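Local coordinates for packaging protein UL32 (Human herpesvirus 8 type M, PDB 6XF9) that binds zinc, assembles into a pentameric ring required for herpesviral genome packaging, and probably directs new capsids to nuclear replication compartments, at residues N290-C299 against I355-H366; F423-A431 against P459-A467. All coordinates share one frame; numbering follows the deposited sequence.

How the interactions relate
Interaction 1 comes first along the chain and closes before interaction 2 opens; their centres lie about 15 Å apart. Interaction 1 folds the strand 292-293 and the start of helix 297-304 onto helices 349-357 and 360-369, building most of a zinc site, while interaction 2 sets the final helix, 459-465, beside helix 416-430. The two meet at the C-terminus: a salt bridge joins Lys365 to the C-terminal carboxylate of Ala467, and His364 ND1 lies 2.7 Å from Tyr466 OH, probably a hydrogen bond. The chain end is thus tied to the zinc-bearing helix 360-369. Both interactions also touch a second subunit, consistent with a place near a subunit interface of the ring.

Interaction 1 (N290-C299 against I355-H366); sequences NGTASVCLLC and IRGCTPQEIHKH. With ZN (zinc ion), chain P.
Cys296, Cys299 and His366 close on one zinc ion, both SG atoms at 2.3 Å and His366 ND1 at 2.2 Å; Cys373 supplies the fourth ligand of this site of three cysteines and one histidine, whose two leading cysteines form a CxxC motif. Cys299 SG lies at the edge of the imidazole, in its plane, while Leu298 CB sits over one face, 3.7 Å from the ring centroid in a CH-pi contact. Metal at the edge and leucine on the face together should fix the ring's rotation. Cys296 does double duty: its chi1 of 172° swings SG away from the backbone N and toward the start of helix 297-304, where it accepts from Cys299 N as the N-cap while staying bonded to the zinc.

Beyond the ring, Leu298 enters the other segment as a knob in a hole made by His366, Ile363, Ile355 and Glu362. Its two methyls divide the work, CD1 meeting Ile363 CG1 at 3.7 Å and CD2 reaching Cys358 SG at 3.8 Å.

Farther from the metal, the loop 290-293 is fastened to helix 360-369. Thr359 OG1 donates to Gly291 O across 2.7 Å and accepts from Glu362 N as the helix N-cap, so one hydroxyl joins the loop to the helix start. Thr292 CG2 packs on Gln361 CB at 3.6 Å. The extended Lys365 chain passes Thr292 and makes a weak bond to Ala293 O, its stronger partner being the carboxylate of Ala467.

Strand 292-293 pairs antiparallel with 288-289; helix 308-321 contributes Leu312 against Ile355 and His366, and helix 329-338 packs against Ile363 and His364.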
# COMPACT_ATOMS: atom_id res chain seq x y z
N ASN D 290 -10.55 7.66 -33.57
CA ASN D 290 -11.59 8.64 -33.44
C ASN D 290 -11.56 9.80 -34.40
O ASN D 290 -11.72 10.86 -34.02
CB ASN D 290 -11.66 9.15 -32.04
CG ASN D 290 -12.68 8.46 -31.22
OD1 ASN D 290 -13.78 8.91 -31.10
ND2 ASN D 290 -12.33 7.33 -30.69
N GLY D 291 -11.31 9.61 -35.64
CA GLY D 291 -11.30 10.76 -36.52
C GLY D 291 -10.07 11.64 -36.39
O GLY D 291 -10.06 12.75 -36.93
N THR D 292 -9.07 11.21 -35.65
CA THR D 292 -7.79 11.89 -35.57
C THR D 292 -6.70 10.93 -36.00
O THR D 292 -6.93 9.74 -36.19
CB THR D 292 -7.50 12.38 -34.16
OG1 THR D 292 -7.19 11.25 -33.34
CG2 THR D 292 -8.70 13.08 -33.60
N ALA D 293 -5.49 11.47 -36.16
CA ALA D 293 -4.33 10.69 -36.54
C ALA D 293 -3.14 11.16 -35.71
O ALA D 293 -3.14 12.29 -35.20
CB ALA D 293 -4.03 10.82 -38.03
N SER D 294 -2.13 10.30 -35.58
CA SER D 294 -0.98 10.70 -34.76
C SER D 294 -0.18 11.83 -35.38
O SER D 294 0.64 12.43 -34.67
CB SER D 294 -0.04 9.53 -34.52
OG SER D 294 0.36 8.95 -35.73
N VAL D 295 -0.39 12.14 -36.66
CA VAL D 295 0.19 13.33 -37.27
C VAL D 295 -0.90 14.39 -37.33
O VAL D 295 -1.87 14.26 -38.08
CB VAL D 295 0.75 13.04 -38.67
CG1 VAL D 295 1.24 14.32 -39.31
CG2 VAL D 295 1.89 12.06 -38.59
N CYS D 296 -0.76 15.46 -36.56
CA CYS D 296 -1.78 16.49 -36.54
C CYS D 296 -1.56 17.47 -37.68
O CYS D 296 -0.46 18.01 -37.85
CB CYS D 296 -1.74 17.22 -35.22
SG CYS D 296 -2.81 18.66 -35.19
N LEU D 297 -2.60 17.68 -38.49
CA LEU D 297 -2.43 18.54 -39.66
C LEU D 297 -2.40 20.01 -39.28
O LEU D 297 -1.69 20.78 -39.92
CB LEU D 297 -3.55 18.33 -40.67
CG LEU D 297 -3.30 17.27 -41.71
CD1 LEU D 297 -4.62 16.99 -42.42
CD2 LEU D 297 -2.26 17.78 -42.68
N LEU D 298 -3.14 20.40 -38.24
CA LEU D 298 -3.14 21.79 -37.82
C LEU D 298 -1.82 22.20 -37.21
O LEU D 298 -1.48 23.39 -37.20
CB LEU D 298 -4.29 22.04 -36.85
CG LEU D 298 -5.65 21.57 -37.38
CD1 LEU D 298 -6.73 21.73 -36.34
CD2 LEU D 298 -5.99 22.39 -38.59
N CYS D 299 -1.07 21.26 -36.63
CA CYS D 299 0.28 21.60 -36.18
C CYS D 299 1.22 21.80 -37.36
O CYS D 299 2.15 22.60 -37.27
CB CYS D 299 0.83 20.52 -35.25
SG CYS D 299 0.18 20.55 -33.54
N ILE D 355 -8.36 23.63 -43.00
CA ILE D 355 -8.90 23.69 -41.65
C ILE D 355 -10.35 23.23 -41.64
O ILE D 355 -10.77 22.44 -40.78
CB ILE D 355 -8.73 25.10 -41.07
CG1 ILE D 355 -7.24 25.42 -40.84
CG2 ILE D 355 -9.53 25.28 -39.78
CD1 ILE D 355 -6.98 26.85 -40.36
N ARG D 356 -11.15 23.71 -42.59
CA ARG D 356 -12.57 23.35 -42.66
C ARG D 356 -12.79 21.91 -43.08
O ARG D 356 -13.89 21.39 -42.87
CB ARG D 356 -13.29 24.30 -43.60
CG ARG D 356 -13.24 25.72 -43.09
CD ARG D 356 -14.06 26.63 -43.95
NE ARG D 356 -15.45 26.17 -44.00
CZ ARG D 356 -16.33 26.60 -44.89
NH1 ARG D 356 -15.97 27.51 -45.79
NH2 ARG D 356 -17.58 26.14 -44.87
N GLY D 357 -11.81 21.29 -43.73
CA GLY D 357 -11.92 19.88 -44.07
C GLY D 357 -11.54 18.94 -42.95
O GLY D 357 -11.91 17.76 -43.00
N CYS D 358 -10.78 19.42 -41.96
CA CYS D 358 -10.45 18.60 -40.81
C CYS D 358 -11.72 18.16 -40.09
O CYS D 358 -12.72 18.87 -40.07
CB CYS D 358 -9.54 19.35 -39.84
SG CYS D 358 -7.84 19.61 -40.43
N THR D 359 -11.65 16.97 -39.48
CA THR D 359 -12.77 16.49 -38.70
C THR D 359 -12.90 17.30 -37.41
O THR D 359 -11.91 17.87 -36.93
CB THR D 359 -12.57 15.01 -38.38
OG1 THR D 359 -11.62 14.86 -37.32
CG2 THR D 359 -12.04 14.31 -39.59
N PRO D 360 -14.10 17.37 -36.83
CA PRO D 360 -14.24 18.09 -35.55
C PRO D 360 -13.39 17.50 -34.45
O PRO D 360 -13.07 18.20 -33.49
CB PRO D 360 -15.74 18.00 -35.23
CG PRO D 360 -16.40 17.61 -36.54
CD PRO D 360 -15.38 16.78 -37.27
N GLN D 361 -13.06 16.21 -34.52
CA GLN D 361 -12.13 15.65 -33.55
C GLN D 361 -10.72 16.19 -33.75
O GLN D 361 -10.04 16.51 -32.77
CB GLN D 361 -12.11 14.13 -33.63
CG GLN D 361 -13.34 13.41 -33.11
CD GLN D 361 -14.45 13.36 -34.11
OE1 GLN D 361 -14.25 13.64 -35.29
NE2 GLN D 361 -15.62 12.93 -33.66
N GLU D 362 -10.23 16.31 -34.99
CA GLU D 362 -8.88 16.85 -35.19
C GLU D 362 -8.79 18.25 -34.62
O GLU D 362 -7.79 18.61 -34.00
CB GLU D 362 -8.47 16.87 -36.65
CG GLU D 362 -8.44 15.51 -37.34
CD GLU D 362 -7.74 15.56 -38.69
OE1 GLU D 362 -8.47 15.52 -39.71
OE2 GLU D 362 -6.48 15.67 -38.71
N ILE D 363 -9.82 19.07 -34.86
CA ILE D 363 -9.82 20.43 -34.35
C ILE D 363 -10.05 20.42 -32.84
O ILE D 363 -9.41 21.18 -32.10
CB ILE D 363 -10.88 21.27 -35.10
CG1 ILE D 363 -10.44 21.44 -36.55
CG2 ILE D 363 -11.07 22.63 -34.46
CD1 ILE D 363 -11.56 21.79 -37.46
N HIS D 364 -10.95 19.56 -32.36
CA HIS D 364 -11.12 19.40 -30.92
C HIS D 364 -9.81 19.00 -30.26
O HIS D 364 -9.40 19.60 -29.26
CB HIS D 364 -12.18 18.34 -30.62
CG HIS D 364 -12.42 18.11 -29.15
ND1 HIS D 364 -12.72 16.88 -28.63
CD2 HIS D 364 -12.42 18.98 -28.11
CE1 HIS D 364 -12.88 16.98 -27.32
NE2 HIS D 364 -12.70 18.25 -26.98
N LYS D 365 -9.16 17.97 -30.81
CA LYS D 365 -7.89 17.50 -30.26
C LYS D 365 -6.86 18.60 -30.25
O LYS D 365 -6.12 18.76 -29.27
CB LYS D 365 -7.38 16.33 -31.08
CG LYS D 365 -5.96 15.99 -30.83
CD LYS D 365 -5.50 14.95 -31.82
CE LYS D 365 -4.01 14.90 -31.83
NZ LYS D 365 -3.57 13.74 -32.61
N HIS D 366 -6.78 19.38 -31.33
CA HIS D 366 -5.69 20.33 -31.44
C HIS D 366 -5.90 21.55 -30.57
O HIS D 366 -4.96 22.00 -29.92
CB HIS D 366 -5.52 20.77 -32.91
CG HIS D 366 -4.55 21.89 -33.10
ND1 HIS D 366 -3.18 21.69 -33.17
CD2 HIS D 366 -4.74 23.23 -33.19
CE1 HIS D 366 -2.58 22.86 -33.31
NE2 HIS D 366 -3.50 23.81 -33.31
ZN ZN P . -2.03 19.83 -33.35

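Interaction 2 (F423-A431 against P459-A467)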
# COMPACT_ATOMS: atom_id res chain seq x y z
N PHE D 423 6.24 14.64 -23.99
CA PHE D 423 6.77 13.49 -24.73
C PHE D 423 6.50 12.17 -24.03
O PHE D 423 6.35 11.14 -24.68
CB PHE D 423 8.26 13.67 -24.97
CG PHE D 423 8.54 14.47 -26.17
CD1 PHE D 423 8.36 13.93 -27.42
CD2 PHE D 423 8.91 15.79 -26.07
CE1 PHE D 423 8.57 14.67 -28.55
CE2 PHE D 423 9.11 16.54 -27.21
CZ PHE D 423 8.95 15.98 -28.45
N LEU D 424 6.51 12.17 -22.70
CA LEU D 424 6.11 10.98 -21.96
C LEU D 424 4.66 10.61 -22.28
O LEU D 424 4.38 9.46 -22.63
CB LEU D 424 6.33 11.23 -20.47
CG LEU D 424 7.73 10.79 -19.97
CD1 LEU D 424 8.88 11.25 -20.84
CD2 LEU D 424 7.96 11.27 -18.55
N PHE D 425 3.75 11.59 -22.27
CA PHE D 425 2.34 11.33 -22.55
C PHE D 425 2.13 10.83 -23.98
O PHE D 425 1.49 9.80 -24.20
CB PHE D 425 1.53 12.59 -22.30
CG PHE D 425 0.07 12.46 -22.63
CD1 PHE D 425 -0.83 11.93 -21.72
CD2 PHE D 425 -0.41 12.90 -23.85
CE1 PHE D 425 -2.17 11.82 -22.03
CE2 PHE D 425 -1.75 12.80 -24.16
CZ PHE D 425 -2.64 12.26 -23.25
N LYS D 426 2.68 11.52 -24.97
CA LYS D 426 2.58 11.00 -26.33
C LYS D 426 3.14 9.58 -26.41
O LYS D 426 2.76 8.80 -27.30
CB LYS D 426 3.30 11.93 -27.32
CG LYS D 426 2.66 13.30 -27.43
CD LYS D 426 1.14 13.20 -27.60
CE LYS D 426 0.78 13.07 -29.06
NZ LYS D 426 -0.62 12.65 -29.26
N GLY D 427 4.10 9.25 -25.54
CA GLY D 427 4.67 7.92 -25.54
C GLY D 427 3.72 6.86 -25.00
O GLY D 427 3.62 5.76 -25.56
N LEU D 428 3.04 7.15 -23.89
CA LEU D 428 2.09 6.17 -23.40
C LEU D 428 0.95 5.97 -24.39
O LEU D 428 0.40 4.87 -24.51
CB LEU D 428 1.55 6.58 -22.02
CG LEU D 428 0.69 7.82 -21.83
CD1 LEU D 428 -0.73 7.63 -22.33
CD2 LEU D 428 0.63 8.14 -20.36
N GLN D 429 0.65 7.01 -25.16
CA GLN D 429 -0.41 7.01 -26.17
C GLN D 429 -0.05 6.24 -27.43
O GLN D 429 -0.95 5.84 -28.18
CB GLN D 429 -0.75 8.47 -26.48
CG GLN D 429 -2.13 8.75 -26.91
CD GLN D 429 -2.38 10.23 -27.03
OE1 GLN D 429 -1.44 11.01 -27.07
NE2 GLN D 429 -3.64 10.63 -27.06
N ASN D 430 1.24 6.09 -27.74
CA ASN D 430 1.66 5.47 -28.99
C ASN D 430 2.53 4.23 -28.78
O ASN D 430 3.15 3.75 -29.73
CB ASN D 430 2.46 6.48 -29.84
CG ASN D 430 1.61 7.61 -30.42
OD1 ASN D 430 0.63 7.39 -31.16
ND2 ASN D 430 1.98 8.85 -30.07
N ALA D 431 2.57 3.68 -27.56
CA ALA D 431 3.47 2.57 -27.25
C ALA D 431 3.03 1.93 -25.95
O ALA D 431 2.34 2.54 -25.13
CB ALA D 431 4.93 3.03 -27.15
N PRO D 459 -5.98 14.81 -19.32
CA PRO D 459 -5.22 13.89 -20.18
C PRO D 459 -5.76 12.48 -20.24
O PRO D 459 -5.64 11.84 -21.29
CB PRO D 459 -3.82 13.92 -19.57
CG PRO D 459 -3.72 15.27 -18.98
CD PRO D 459 -5.10 15.64 -18.48
N SER D 460 -6.39 11.98 -19.17
CA SER D 460 -6.96 10.63 -19.25
C SER D 460 -8.09 10.60 -20.26
O SER D 460 -8.21 9.64 -21.04
CB SER D 460 -7.47 10.17 -17.89
OG SER D 460 -8.44 11.07 -17.37
N GLN D 461 -8.93 11.63 -20.27
CA GLN D 461 -9.94 11.76 -21.31
C GLN D 461 -9.28 11.81 -22.68
O GLN D 461 -9.67 11.08 -23.60
CB GLN D 461 -10.81 13.00 -21.06
CG GLN D 461 -11.59 13.42 -22.29
CD GLN D 461 -12.42 14.71 -22.10
OE1 GLN D 461 -12.36 15.36 -21.06
NE2 GLN D 461 -13.17 15.09 -23.15
N THR D 462 -8.22 12.62 -22.82
CA THR D 462 -7.54 12.73 -24.11
C THR D 462 -6.94 11.41 -24.54
O THR D 462 -7.06 11.01 -25.70
CB THR D 462 -6.44 13.79 -24.07
OG1 THR D 462 -7.02 15.04 -23.71
CG2 THR D 462 -5.76 13.91 -25.43
N SER D 463 -6.28 10.71 -23.62
CA SER D 463 -5.68 9.44 -23.99
C SER D 463 -6.73 8.42 -24.39
O SER D 463 -6.49 7.59 -25.28
CB SER D 463 -4.86 8.88 -22.85
OG SER D 463 -4.40 7.60 -23.23
N HIS D 464 -7.90 8.44 -23.74
CA HIS D 464 -8.96 7.53 -24.16
C HIS D 464 -9.43 7.89 -25.57
O HIS D 464 -9.58 7.01 -26.42
CB HIS D 464 -10.13 7.54 -23.16
CG HIS D 464 -9.89 6.71 -21.93
ND1 HIS D 464 -9.71 5.34 -21.96
CD2 HIS D 464 -9.91 7.05 -20.61
CE1 HIS D 464 -9.55 4.89 -20.73
NE2 HIS D 464 -9.68 5.90 -19.89
N LEU D 465 -9.58 9.19 -25.86
CA LEU D 465 -10.29 9.62 -27.07
C LEU D 465 -9.43 9.52 -28.34
O LEU D 465 -9.88 8.93 -29.34
CB LEU D 465 -10.79 11.05 -26.89
CG LEU D 465 -11.99 11.35 -25.96
CD1 LEU D 465 -12.42 12.83 -26.04
CD2 LEU D 465 -13.16 10.39 -26.19
N TYR D 466 -8.20 10.05 -28.34
CA TYR D 466 -7.53 10.43 -29.58
C TYR D 466 -6.13 9.80 -29.72
O TYR D 466 -5.55 9.26 -28.77
CB TYR D 466 -7.40 11.96 -29.70
CG TYR D 466 -8.74 12.66 -29.73
CD1 TYR D 466 -9.76 12.20 -30.54
CD2 TYR D 466 -8.99 13.77 -28.95
CE1 TYR D 466 -10.99 12.82 -30.58
CE2 TYR D 466 -10.22 14.40 -28.97
CZ TYR D 466 -11.22 13.92 -29.79
OH TYR D 466 -12.46 14.51 -29.82
N ALA D 467 -5.62 9.89 -30.95
CA ALA D 467 -4.27 9.44 -31.32
C ALA D 467 -3.25 10.54 -31.14
O ALA D 467 -2.04 10.25 -31.02
CB ALA D 467 -4.24 8.95 -32.77
OXT ALA D 467 -3.61 11.73 -31.10
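Lys426 and Gln429 reach from helix 416-430 to the end of the chain at Tyr466 and Ala467. The Lys426 ammonium is gripped within its own helix by Gln429 OE1, with NZ 2.9 Å from that oxygen and standing 47° out of the amide's carbonyl plane. Across the contact it makes only a weak hydrogen bond to Ala467 O at 3.3 Å and a long salt bridge to OXT of the same C-terminal carboxylate, which Lys365 shares. Its stronger partner is Asp370, so charges of both signs alternate here and would be expected to stabilise one another. Bends at chi2 and chi3 curl the lysine chain back, bringing NZ to the carboxylate although its CB points away from the other segment. The Gln429 amide uses its opposite end for Tyr466, NE2 giving a weak bond to the carbonyl O at 2.9 Å.

These bonds lie toward the C-terminal parts of the two segments, whose helices run in the same general direction, inclined at 37°, with axes 10.3 Å apart at closest approach. The last three helices of the chain pack together here, the short 459-465 laid on 416-430 and 435-451. The Lys426 side chain is about 8 Å from the zinc ion held by Cys296, Cys299, His366 and Cys373.

Toward the start of helix 459-465, Phe425 takes over. With CG anti to the backbone N (chi1 177°), its ring turns an edge to the first helical turn: CE1 lies 3.5 Å from Pro459 O, and CZ is 4.1 Å from Thr462 CG2. Pro459 CB instead stands above the ring plane, 3.6 Å from Phe425 CE1, the two side chains crossing at about a right angle. Leu428 CD1 meets Ser463 OG. Helix 435-451 backs Phe425 through Leu445 and Pro459 through Thr446; Leu465 packs on Phe153 of a neighbouring subunit.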